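Local coordinates for protein phosphoribosylamine--glycine ligase (PDB 1VKZ) that catalyses the ATP-dependent joining of glycine to 5-phospho-beta-D-ribosylamine, forming N(1)-(5-phospho-beta-D-ribosyl)glycinamide in de novo purine biosynthesis, at residues 27-32 and 294-299; 225-230 and 337-342; 232-237 and 328-333; 333-338 and 373-378. All coordinates share one frame; numbering follows the deposited sequence.

Interaction 1 (27-32 and 294-299)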
loop_
_atom_site.group_PDB
_atom_site.type_symbol
_atom_site.label_atom_id
_atom_site.label_comp_id
_atom_site.label_asym_id
_atom_site.label_seq_id
_atom_site.Cartn_x
_atom_site.Cartn_y
_atom_site.Cartn_z
ATOM N N GLU A 27 -8.538 -4.790 1.999
ATOM C CA GLU A 27 -9.821 -4.947 1.385
ATOM C C GLU A 27 -10.859 -5.245 2.458
ATOM O O GLU A 27 -11.945 -4.660 2.470
ATOM C CB GLU A 27 -9.753 -6.068 0.364
ATOM C CG GLU A 27 -9.016 -5.696 -0.919
ATOM C CD GLU A 27 -7.490 -5.643 -0.824
ATOM O OE1 GLU A 27 -6.848 -6.318 0.024
ATOM O OE2 GLU A 27 -6.901 -4.938 -1.642
ATOM N N HIS A 28 -10.513 -6.150 3.358
ATOM C CA HIS A 28 -11.398 -6.507 4.437
ATOM C C HIS A 28 -11.586 -5.319 5.369
ATOM O O HIS A 28 -12.686 -5.043 5.782
ATOM C CB HIS A 28 -10.873 -7.757 5.166
ATOM C CG HIS A 28 -11.795 -8.272 6.224
ATOM N ND1 HIS A 28 -11.368 -9.108 7.236
ATOM C CD2 HIS A 28 -13.115 -8.065 6.438
ATOM C CE1 HIS A 28 -12.391 -9.388 8.029
ATOM N NE2 HIS A 28 -13.458 -8.754 7.579
ATOM N N ALA A 29 -10.524 -4.600 5.678
ATOM C CA ALA A 29 -10.656 -3.388 6.468
ATOM C C ALA A 29 -11.607 -2.371 5.798
ATOM O O ALA A 29 -12.538 -1.852 6.433
ATOM C CB ALA A 29 -9.316 -2.789 6.725
ATOM N N ILE A 30 -11.393 -2.104 4.523
ATOM C CA ILE A 30 -12.254 -1.178 3.792
ATOM C C ILE A 30 -13.725 -1.651 3.798
ATOM O O ILE A 30 -14.623 -0.900 4.131
ATOM C CB ILE A 30 -11.736 -0.956 2.401
ATOM C CG1 ILE A 30 -10.408 -0.197 2.461
ATOM C CG2 ILE A 30 -12.722 -0.141 1.631
ATOM C CD1 ILE A 30 -9.655 -0.166 1.166
ATOM N N GLY A 31 -13.938 -2.922 3.530
ATOM C CA GLY A 31 -15.277 -3.486 3.624
ATOM C C GLY A 31 -15.836 -3.503 5.016
ATOM O O GLY A 31 -17.015 -3.487 5.203
ATOM N N TRP A 32 -14.969 -3.591 6.013
ATOM C CA TRP A 32 -15.430 -3.669 7.398
ATOM C C TRP A 32 -16.065 -2.325 7.781
ATOM O O TRP A 32 -17.174 -2.291 8.265
ATOM C CB TRP A 32 -14.260 -4.065 8.306
ATOM C CG TRP A 32 -14.522 -3.893 9.763
ATOM C CD1 TRP A 32 -15.163 -4.754 10.592
ATOM C CD2 TRP A 32 -14.119 -2.778 10.573
ATOM N NE1 TRP A 32 -15.195 -4.245 11.872
ATOM C CE2 TRP A 32 -14.570 -3.029 11.888
ATOM C CE3 TRP A 32 -13.404 -1.594 10.323
ATOM C CZ2 TRP A 32 -14.336 -2.147 12.947
ATOM C CZ3 TRP A 32 -13.195 -0.702 11.384
ATOM C CH2 TRP A 32 -13.648 -0.996 12.673
ATOM N N GLU A 294 -1.165 -0.397 6.153
ATOM C CA GLU A 294 -1.531 0.949 6.635
ATOM C C GLU A 294 -3.039 1.183 6.677
ATOM O O GLU A 294 -3.539 1.864 7.540
ATOM C CB GLU A 294 -0.904 2.050 5.784
ATOM C CG GLU A 294 0.602 2.195 5.933
ATOM C CD GLU A 294 1.357 1.581 4.786
ATOM O OE1 GLU A 294 0.964 0.480 4.358
ATOM O OE2 GLU A 294 2.336 2.197 4.330
ATOM N N THR A 295 -3.750 0.651 5.700
ATOM C CA THR A 295 -5.206 0.815 5.622
ATOM C C THR A 295 -5.917 0.298 6.855
ATOM O O THR A 295 -6.808 0.964 7.395
ATOM C CB THR A 295 -5.768 0.093 4.356
ATOM O OG1 THR A 295 -5.292 0.713 3.144
ATOM C CG2 THR A 295 -7.305 0.190 4.282
ATOM N N GLU A 296 -5.535 -0.897 7.292
ATOM C CA GLU A 296 -6.057 -1.513 8.534
ATOM C C GLU A 296 -5.999 -0.497 9.663
ATOM O O GLU A 296 -6.963 -0.300 10.373
ATOM C CB GLU A 296 -5.230 -2.760 8.915
ATOM C CG GLU A 296 -5.458 -3.979 8.034
ATOM C CD GLU A 296 -4.628 -4.049 6.756
ATOM O OE1 GLU A 296 -4.313 -3.018 6.096
ATOM O OE2 GLU A 296 -4.324 -5.190 6.368
ATOM N N VAL A 297 -4.862 0.169 9.808
ATOM C CA VAL A 297 -4.680 1.108 10.910
ATOM C C VAL A 297 -5.515 2.368 10.724
ATOM O O VAL A 297 -6.179 2.809 11.641
ATOM C CB VAL A 297 -3.197 1.448 11.107
ATOM C CG1 VAL A 297 -3.025 2.462 12.214
ATOM C CG2 VAL A 297 -2.462 0.213 11.496
ATOM N N ILE A 298 -5.435 2.952 9.544
ATOM C CA ILE A 298 -6.139 4.179 9.213
ATOM C C ILE A 298 -7.621 3.975 9.430
ATOM O O ILE A 298 -8.270 4.745 10.097
ATOM C CB ILE A 298 -5.841 4.594 7.741
ATOM C CG1 ILE A 298 -4.378 5.049 7.593
ATOM C CG2 ILE A 298 -6.784 5.717 7.291
ATOM C CD1 ILE A 298 -3.783 5.037 6.087
ATOM N N VAL A 299 -8.153 2.913 8.858
ATOM C CA VAL A 299 -9.571 2.561 8.996
ATOM C C VAL A 299 -9.993 2.372 10.456
ATOM O O VAL A 299 -11.053 2.823 10.870
ATOM C CB VAL A 299 -9.868 1.284 8.176
ATOM C CG1 VAL A 299 -11.234 0.750 8.446
ATOM C CG2 VAL A 299 -9.712 1.577 6.672
#
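Val-299 sets its CG1 methyl at the edge of the Trp-32 indole, close to the ring plane and 3.7 Å from CE3. The same methyl reaches the backbone of the opposite helix, 3.5 Å from Ala-29 O. With CG1 anti to the backbone N (chi1 171°), this branch of the valine is the one that crosses the gap, and the valine and the indole pass alongside, pointing opposite ways. Ala-29 lies at the middle of the contact. Its CB rests 3.9 Å from Glu-296 CA, and the methylene CG of the same glutamate and CB of Val-299 lie a little farther off. One turn before Val-299, the CG2 methyl of Thr-295 packs 3.6 Å from CG1 of Ile-30, near the CD1 end as well. The hydroxyl, on the other branch, is hydrogen-bonded to Gly-291 O.

Segments 27-32 and 294-299 run nearly parallel, 21° apart, with axes 8.6 Å from each other at closest approach. Helix 25-36 follows the first strand of the Rossmann-like N domain, whereas helix 294-301 falls in the ATP-grasp portion of the sequence, so the contact probably joins two domains. Phe-357, from the C-terminal part, meets Trp-32 edge-to-face. Across the helix pair itself the chemistry is that of methyls, methylenes and an aromatic edge, which implies cohesion by complementary shape and burial, with directional polar bonds made to other partners.

Interaction 2 (225-230 and 337-342)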
loop_
_atom_site.group_PDB
_atom_site.type_symbol
_atom_site.label_atom_id
_atom_site.label_comp_id
_atom_site.label_asym_id
_atom_site.label_seq_id
_atom_site.Cartn_x
_atom_site.Cartn_y
_atom_site.Cartn_z
ATOM N N ARG A 225 15.490 -6.587 10.764
ATOM C CA ARG A 225 16.341 -7.557 10.121
ATOM C C ARG A 225 15.507 -8.432 9.209
ATOM O O ARG A 225 14.281 -8.348 9.213
ATOM C CB ARG A 225 17.040 -8.432 11.160
ATOM C CG ARG A 225 17.778 -7.663 12.256
ATOM C CD ARG A 225 18.680 -8.530 13.078
ATOM N NE ARG A 225 19.670 -9.155 12.203
ATOM C CZ ARG A 225 20.875 -8.663 11.920
ATOM N NH1 ARG A 225 21.316 -7.533 12.468
ATOM N NH2 ARG A 225 21.655 -9.326 11.078
ATOM N N GLY A 226 16.186 -9.284 8.440
ATOM C CA GLY A 226 15.531 -10.234 7.544
ATOM C C GLY A 226 15.132 -9.550 6.258
ATOM O O GLY A 226 15.471 -8.387 6.052
ATOM N N PRO A 227 14.391 -10.257 5.406
ATOM C CA PRO A 227 13.967 -9.725 4.113
ATOM C C PRO A 227 12.932 -8.648 4.245
ATOM O O PRO A 227 12.235 -8.589 5.232
ATOM C CB PRO A 227 13.320 -10.940 3.440
ATOM C CG PRO A 227 12.787 -11.757 4.568
ATOM C CD PRO A 227 13.869 -11.620 5.627
ATOM N N ASN A 228 12.807 -7.824 3.227
ATOM C CA ASN A 228 11.690 -6.902 3.114
ATOM C C ASN A 228 10.438 -7.703 2.835
ATOM O O ASN A 228 10.492 -8.757 2.213
ATOM C CB ASN A 228 11.909 -5.909 1.962
ATOM C CG ASN A 228 12.766 -4.702 2.364
ATOM O OD1 ASN A 228 12.368 -3.906 3.228
ATOM N ND2 ASN A 228 13.929 -4.547 1.717
ATOM N N THR A 229 9.315 -7.185 3.326
ATOM C CA THR A 229 7.993 -7.785 3.137
ATOM C C THR A 229 7.075 -6.666 2.681
ATOM O O THR A 229 7.494 -5.526 2.562
ATOM C CB THR A 229 7.427 -8.406 4.467
ATOM O OG1 THR A 229 7.192 -7.389 5.446
ATOM C CG2 THR A 229 8.415 -9.315 5.128
ATOM N N GLY A 230 5.819 -6.999 2.451
ATOM C CA GLY A 230 4.820 -6.008 2.079
ATOM C C GLY A 230 4.246 -5.279 3.277
ATOM O O GLY A 230 3.347 -4.419 3.068
ATOM N N GLY A 337 7.887 -19.146 6.280
ATOM C CA GLY A 337 8.339 -19.074 4.884
ATOM C C GLY A 337 8.141 -17.720 4.209
ATOM O O GLY A 337 8.792 -17.437 3.197
ATOM N N TYR A 338 7.261 -16.887 4.763
ATOM C CA TYR A 338 6.985 -15.567 4.230
ATOM C C TYR A 338 8.216 -14.684 4.332
ATOM O O TYR A 338 8.777 -14.619 5.412
ATOM C CB TYR A 338 5.847 -14.910 5.042
ATOM C CG TYR A 338 5.466 -13.520 4.541
ATOM C CD1 TYR A 338 4.841 -13.364 3.313
ATOM C CD2 TYR A 338 5.713 -12.382 5.298
ATOM C CE1 TYR A 338 4.479 -12.120 2.833
ATOM C CE2 TYR A 338 5.357 -11.116 4.822
ATOM C CZ TYR A 338 4.751 -10.988 3.571
ATOM O OH TYR A 338 4.386 -9.748 3.050
ATOM N N PRO A 339 8.623 -13.964 3.273
ATOM C CA PRO A 339 7.901 -13.843 2.003
ATOM C C PRO A 339 8.273 -14.788 0.853
ATOM O O PRO A 339 7.453 -14.996 -0.035
ATOM C CB PRO A 339 8.220 -12.399 1.572
ATOM C CG PRO A 339 9.357 -11.945 2.457
ATOM C CD PRO A 339 9.823 -13.114 3.262
ATOM N N ASP A 340 9.474 -15.345 0.846
ATOM C CA ASP A 340 9.963 -16.019 -0.350
ATOM C C ASP A 340 9.208 -17.310 -0.702
ATOM O O ASP A 340 9.285 -17.786 -1.838
ATOM C CB ASP A 340 11.465 -16.288 -0.215
ATOM C CG ASP A 340 12.296 -14.999 -0.195
ATOM O OD1 ASP A 340 11.716 -13.888 -0.014
ATOM O OD2 ASP A 340 13.543 -15.010 -0.361
ATOM N N ALA A 341 8.475 -17.868 0.258
ATOM C CA ALA A 341 7.870 -19.191 0.090
ATOM C C ALA A 341 6.973 -19.516 1.275
ATOM O O ALA A 341 7.343 -20.361 2.086
ATOM C CB ALA A 341 8.974 -20.252 -0.032
ATOM N N PRO A 342 5.816 -18.858 1.398
ATOM C CA PRO A 342 4.952 -19.060 2.573
ATOM C C PRO A 342 4.350 -20.438 2.543
ATOM O O PRO A 342 4.091 -20.958 1.456
ATOM C CB PRO A 342 3.858 -18.001 2.409
ATOM C CG PRO A 342 3.816 -17.683 0.955
ATOM C CD PRO A 342 5.222 -17.917 0.436
#
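Tyr-338 and Thr-229 stand roughly perpendicular to each other, the threonine bearing on one side of the ring with Thr-229 CB 3.4 Å from Tyr-338 CE2 and the CG2 methyl close behind. Extending past this contact, the phenol presents OH to the backbone of the next residue: Gly-230 N donates to Tyr-338 OH at 3.2 Å, a fairly straight bond with an angle of 161° at the hydrogen. Thr-229 is turned so that its own OG1 falls between the backbone N and the carbonyl carbon (chi1 65°), where it is hydrogen-bonded to Lys-218 O and Gly-231 N, while CG2 is left to face the opposite segment.

Strand 227-228 belongs to the ATP-grasp region, and residues 337-342 form part of the loop that joins strands 327-334 and 356-364 of the C domain, so two parts of the fold meet here near the surface. The loop closes on itself through Ala-341 N and Gly-337 O, and the peptide between Tyr-338 and Pro-339 is cis. The proline consequently folds back beside its own neighbour, CB lying 3.9 Å above one face of the tyrosine ring and offset toward its rim. Pro-339 CG touches Asn-228 O at 3.4 Å and approaches Thr-229 CG2 at 3.9 Å. The pyrrolidine rings of Pro-227 and Pro-339 cross obliquely, CG of Pro-227 being 3.5 Å from CD of Pro-339.

Interaction 3 (232-237 and 328-333)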
loop_
_atom_site.group_PDB
_atom_site.type_symbol
_atom_site.label_atom_id
_atom_site.label_comp_id
_atom_site.label_asym_id
_atom_site.label_seq_id
_atom_site.Cartn_x
_atom_site.Cartn_y
_atom_site.Cartn_z
HETATM N N MSE A 232 4.964 -5.854 8.053
HETATM C CA MSE A 232 4.771 -6.740 9.230
HETATM C C MSE A 232 3.977 -6.114 10.409
HETATM O O MSE A 232 3.718 -6.751 11.434
HETATM C CB MSE A 232 6.106 -7.271 9.707
HETATM C CG MSE A 232 6.707 -8.233 8.714
HETATM SE SE MSE A 232 5.587 -9.853 8.488
HETATM C CE MSE A 232 6.134 -10.918 10.189
ATOM N N GLY A 233 3.596 -4.865 10.253
ATOM C CA GLY A 233 2.678 -4.256 11.176
ATOM C C GLY A 233 2.703 -2.776 10.939
ATOM O O GLY A 233 3.490 -2.271 10.129
ATOM N N SER A 234 1.836 -2.074 11.652
ATOM C CA SER A 234 1.878 -0.629 11.661
ATOM C C SER A 234 1.122 -0.117 12.857
ATOM O O SER A 234 0.418 -0.854 13.556
ATOM C CB SER A 234 1.308 -0.054 10.377
ATOM O OG SER A 234 -0.005 -0.509 10.239
ATOM N N TRP A 235 1.322 1.152 13.125
ATOM C CA TRP A 235 0.530 1.777 14.117
ATOM C C TRP A 235 0.302 3.198 13.718
ATOM O O TRP A 235 0.941 3.701 12.802
ATOM C CB TRP A 235 1.195 1.687 15.457
ATOM C CG TRP A 235 2.448 2.422 15.541
ATOM C CD1 TRP A 235 3.730 1.941 15.304
ATOM C CD2 TRP A 235 2.599 3.780 15.928
ATOM N NE1 TRP A 235 4.654 2.938 15.508
ATOM C CE2 TRP A 235 3.991 4.080 15.893
ATOM C CE3 TRP A 235 1.708 4.785 16.307
ATOM C CZ2 TRP A 235 4.489 5.345 16.221
ATOM C CZ3 TRP A 235 2.206 6.029 16.630
ATOM C CH2 TRP A 235 3.582 6.299 16.596
ATOM N N GLY A 236 -0.645 3.832 14.392
ATOM C CA GLY A 236 -0.874 5.226 14.185
ATOM C C GLY A 236 -1.806 5.716 15.250
ATOM O O GLY A 236 -2.340 4.910 16.035
ATOM N N PRO A 237 -2.028 7.031 15.255
ATOM C CA PRO A 237 -1.419 7.921 14.283
ATOM C C PRO A 237 -0.051 8.422 14.717
ATOM O O PRO A 237 0.192 8.579 15.886
ATOM C CB PRO A 237 -2.421 9.066 14.192
ATOM C CG PRO A 237 -3.049 9.124 15.505
ATOM C CD PRO A 237 -2.906 7.769 16.175
ATOM N N ALA A 328 -4.179 3.057 16.871
ATOM C CA ALA A 328 -4.367 1.701 16.363
ATOM C C ALA A 328 -2.993 1.020 16.127
ATOM O O ALA A 328 -2.023 1.674 15.714
ATOM C CB ALA A 328 -5.201 1.737 15.088
ATOM N N VAL A 329 -2.906 -0.271 16.465
ATOM C CA VAL A 329 -1.726 -1.062 16.211
ATOM C C VAL A 329 -2.181 -2.271 15.415
ATOM O O VAL A 329 -3.174 -2.933 15.751
ATOM C CB VAL A 329 -0.988 -1.485 17.527
ATOM C CG1 VAL A 329 0.120 -2.502 17.270
ATOM C CG2 VAL A 329 -0.373 -0.287 18.206
ATOM N N ASP A 330 -1.448 -2.565 14.355
ATOM C CA ASP A 330 -1.664 -3.768 13.562
ATOM C C ASP A 330 -0.463 -4.686 13.774
ATOM O O ASP A 330 0.642 -4.312 13.425
ATOM C CB ASP A 330 -1.786 -3.347 12.085
ATOM C CG ASP A 330 -2.073 -4.502 11.136
ATOM O OD1 ASP A 330 -2.124 -5.687 11.570
ATOM O OD2 ASP A 330 -2.277 -4.287 9.911
ATOM N N VAL A 331 -0.670 -5.852 14.384
ATOM C CA VAL A 331 0.339 -6.876 14.402
ATOM C C VAL A 331 -0.071 -7.883 13.336
ATOM O O VAL A 331 -1.111 -8.514 13.447
ATOM C CB VAL A 331 0.528 -7.595 15.796
ATOM C CG1 VAL A 331 1.425 -8.838 15.662
ATOM C CG2 VAL A 331 1.113 -6.674 16.834
ATOM N N VAL A 332 0.767 -8.018 12.312
ATOM C CA VAL A 332 0.546 -8.950 11.258
ATOM C C VAL A 332 1.074 -10.328 11.696
ATOM O O VAL A 332 2.244 -10.456 12.086
ATOM C CB VAL A 332 1.239 -8.494 9.943
ATOM C CG1 VAL A 332 0.906 -9.457 8.796
ATOM C CG2 VAL A 332 0.836 -7.076 9.553
ATOM N N LEU A 333 0.202 -11.346 11.640
ATOM C CA LEU A 333 0.658 -12.745 11.649
ATOM C C LEU A 333 0.789 -13.276 10.217
ATOM O O LEU A 333 -0.156 -13.233 9.424
ATOM C CB LEU A 333 -0.262 -13.641 12.464
ATOM C CG LEU A 333 -0.753 -13.026 13.767
ATOM C CD1 LEU A 333 -1.790 -13.962 14.386
ATOM C CD2 LEU A 333 0.398 -12.774 14.671
HETATM O O HOH W 1 4.354 -8.794 12.714
#
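Residues 233-236 pair with residues 328-333 as antiparallel strands, their directions 177° apart and their axes 4.5 Å from each other. Ser-234 with Asp-330 and Gly-236 with Ala-328 are the hydrogen-bonded pairs; Gly-233 with Val-331 and Trp-235 with Val-329 are the non-hydrogen-bonded ones. Within the first pair, Asp-330 N gives Ser-234 O an almost linear bond of 2.7 Å (176°), while the returning bond from Ser-234 N to Asp-330 O is 3.1 Å long and falls on a lone pair in the carbonyl plane. The ladder frays at Met-232, whose O receives only a weak bond from Val-332 N at 3.3 Å; a water donates to that oxygen and also to Val-332 O, linking the two carbonyls.

Val-332 carries the Met-232 end: its CG2, the branch beside the backbone N, packs 3.4 Å from Met-232 C. Trp-235 CB lies 3.7 Å from Val-329 CG2, because a chi1 of 65° takes the indole away from the partner strand. On the other face Ser-234 OG comes 3.8 Å from Asp-330 CB. The serine oxygen has a weak bond to Pro-293 O, and Asp-330 OD2 is hydrogen-bonded to His-377 ND1.

In the wider sheet, strand 215-219 flanks 233-236 and strand 374-382 flanks 327-334. Helix 294-301 packs on the face bearing Ser-234 and Asp-330, and helix 385-398 on that bearing Trp-235, Val-329 and Val-331.

Interaction 4 (333-338 and 373-378)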
loop_
_atom_site.group_PDB
_atom_site.type_symbol
_atom_site.label_atom_id
_atom_site.label_comp_id
_atom_site.label_asym_id
_atom_site.label_seq_id
_atom_site.Cartn_x
_atom_site.Cartn_y
_atom_site.Cartn_z
ATOM N N LEU A 333 0.202 -11.346 11.640
ATOM C CA LEU A 333 0.658 -12.745 11.649
ATOM C C LEU A 333 0.789 -13.276 10.217
ATOM O O LEU A 333 -0.156 -13.233 9.424
ATOM C CB LEU A 333 -0.262 -13.641 12.464
ATOM C CG LEU A 333 -0.753 -13.026 13.767
ATOM C CD1 LEU A 333 -1.790 -13.962 14.386
ATOM C CD2 LEU A 333 0.398 -12.774 14.671
ATOM N N ALA A 334 1.985 -13.759 9.901
ATOM C CA ALA A 334 2.293 -14.323 8.603
ATOM C C ALA A 334 2.683 -15.800 8.735
ATOM O O ALA A 334 2.874 -16.333 9.835
ATOM C CB ALA A 334 3.398 -13.531 7.943
ATOM N N ALA A 335 2.763 -16.475 7.608
ATOM C CA ALA A 335 3.098 -17.882 7.593
ATOM C C ALA A 335 4.598 -18.094 7.673
ATOM O O ALA A 335 5.385 -17.267 7.215
ATOM C CB ALA A 335 2.564 -18.516 6.336
ATOM N N ARG A 336 5.003 -19.226 8.227
ATOM C CA ARG A 336 6.373 -19.659 8.101
ATOM C C ARG A 336 6.741 -19.728 6.625
ATOM O O ARG A 336 6.004 -20.302 5.816
ATOM C CB ARG A 336 6.570 -21.031 8.727
ATOM C CG ARG A 336 7.980 -21.574 8.507
ATOM C CD ARG A 336 8.222 -22.924 9.092
ATOM N NE ARG A 336 8.128 -22.882 10.544
ATOM C CZ ARG A 336 7.178 -23.451 11.278
ATOM N NH1 ARG A 336 6.172 -24.133 10.723
ATOM N NH2 ARG A 336 7.242 -23.336 12.602
ATOM N N GLY A 337 7.887 -19.146 6.280
ATOM C CA GLY A 337 8.339 -19.074 4.884
ATOM C C GLY A 337 8.141 -17.720 4.209
ATOM O O GLY A 337 8.792 -17.437 3.197
ATOM N N TYR A 338 7.261 -16.887 4.763
ATOM C CA TYR A 338 6.985 -15.567 4.230
ATOM C C TYR A 338 8.216 -14.684 4.332
ATOM O O TYR A 338 8.777 -14.619 5.412
ATOM C CB TYR A 338 5.847 -14.910 5.042
ATOM C CG TYR A 338 5.466 -13.520 4.541
ATOM C CD1 TYR A 338 4.841 -13.364 3.313
ATOM C CD2 TYR A 338 5.713 -12.382 5.298
ATOM C CE1 TYR A 338 4.479 -12.120 2.833
ATOM C CE2 TYR A 338 5.357 -11.116 4.822
ATOM C CZ TYR A 338 4.751 -10.988 3.571
ATOM O OH TYR A 338 4.386 -9.748 3.050
ATOM N N GLY A 373 0.765 -15.313 2.219
ATOM C CA GLY A 373 1.931 -14.942 3.026
ATOM C C GLY A 373 1.566 -14.330 4.353
ATOM O O GLY A 373 2.040 -14.755 5.396
ATOM N N ARG A 374 0.747 -13.295 4.284
ATOM C CA ARG A 374 0.201 -12.632 5.443
ATOM C C ARG A 374 -1.194 -13.188 5.668
ATOM O O ARG A 374 -2.073 -13.134 4.777
ATOM C CB ARG A 374 0.189 -11.121 5.230
ATOM C CG ARG A 374 1.598 -10.622 4.924
ATOM C CD ARG A 374 1.804 -9.112 4.965
ATOM N NE ARG A 374 1.207 -8.427 3.818
ATOM C CZ ARG A 374 1.128 -7.110 3.697
ATOM N NH1 ARG A 374 1.605 -6.324 4.641
ATOM N NH2 ARG A 374 0.565 -6.587 2.638
ATOM N N VAL A 375 -1.391 -13.714 6.878
ATOM C CA VAL A 375 -2.579 -14.486 7.211
ATOM C C VAL A 375 -3.588 -13.554 7.853
ATOM O O VAL A 375 -4.691 -13.318 7.313
ATOM C CB VAL A 375 -2.204 -15.692 8.127
ATOM C CG1 VAL A 375 -3.381 -16.667 8.337
ATOM C CG2 VAL A 375 -1.057 -16.428 7.516
ATOM N N LEU A 376 -3.194 -13.002 8.986
ATOM C CA LEU A 376 -4.089 -12.175 9.787
ATOM C C LEU A 376 -3.457 -10.859 10.201
ATOM O O LEU A 376 -2.255 -10.771 10.443
ATOM C CB LEU A 376 -4.507 -12.906 11.079
ATOM C CG LEU A 376 -5.185 -14.247 10.855
ATOM C CD1 LEU A 376 -5.008 -15.173 12.034
ATOM C CD2 LEU A 376 -6.660 -14.059 10.559
ATOM N N HIS A 377 -4.328 -9.874 10.382
ATOM C CA HIS A 377 -3.993 -8.635 11.004
ATOM C C HIS A 377 -4.705 -8.597 12.343
ATOM O O HIS A 377 -5.918 -8.571 12.393
ATOM C CB HIS A 377 -4.410 -7.528 10.073
ATOM C CG HIS A 377 -3.778 -7.656 8.730
ATOM N ND1 HIS A 377 -2.774 -6.817 8.301
ATOM C CD2 HIS A 377 -3.947 -8.576 7.751
ATOM C CE1 HIS A 377 -2.380 -7.191 7.097
ATOM N NE2 HIS A 377 -3.082 -8.253 6.738
ATOM N N CYS A 378 -3.927 -8.618 13.433
ATOM C CA CYS A 378 -4.462 -8.435 14.782
ATOM C C CYS A 378 -4.432 -6.967 15.234
ATOM O O CYS A 378 -3.376 -6.341 15.302
ATOM C CB CYS A 378 -3.704 -9.302 15.750
ATOM S SG CYS A 378 -4.023 -11.052 15.470
HETATM O O HOH W 2 2.254 -9.653 0.970
#
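A classic beta bulge interrupts the antiparallel pairing here: Leu-333 faces both Val-375 and Leu-376 in the antiparallel sheet that strands 327-334 and 374-382 share. Leu-333 O serves both, accepting from Val-375 N at 2.9 Å and from Leu-376 N at 3.1 Å, both donors lying in the carbonyl plane. Leu-333 N returns a bond to Leu-376 O. Past the bulge, Ala-335 N reaches Gly-373 O nearly along the C=O axis, just as the chain enters the type II turn from Ala-335 to Tyr-338.

The apolar contacts gather round Leu-333, whose CD1 lies 3.8 Å from Cys-378 SG and touches CD1 of Leu-376 more loosely. Nearer the turn, Ala-335 CB approaches Val-375 CG2.

Tyr-338 rests against Gly-373, just before strand 374-382. Its CD1 comes within 3.3 Å of Gly-373 CA, and the aliphatic arm of Arg-374 runs by the phenol end, CG 3.5 Å from Tyr-338 CZ. A bend at chi3 (-73°) accompanies a guanidinium turned within 4° of the ring plane; NH1 is hydrogen-bonded to Gly-231 O and Asp-292 O. A water joins the two polar ends, 3.0 Å from Tyr-338 OH and in a weak 3.3 Å bond from Arg-374 NE.

How the interactions relate
Interactions 3 and 4 are successive pairings of strand 327-334 and share Leu-333; between them Val-331 O and Cys-378 N, 2.8 Å apart, probably hydrogen-bond. Helix 294-301 of interaction 1 lies against one face of this sheet: the centres of interactions 1 and 3 are 11 Å apart, and Val-297 CG1 comes 3.5 Å from Gly-236 N. Interaction 2 shares Gly-337 and Tyr-338 with interaction 4, their centres 10 Å apart, and does not touch interaction 1. It lies nearest a predicted site: the side chain of Pro-339 is about 4 Å from that of Lys-155, in the predicted ATP region, while that of Thr-295 stays about 10 Å from that of Asn-287, predicted to bind magnesium.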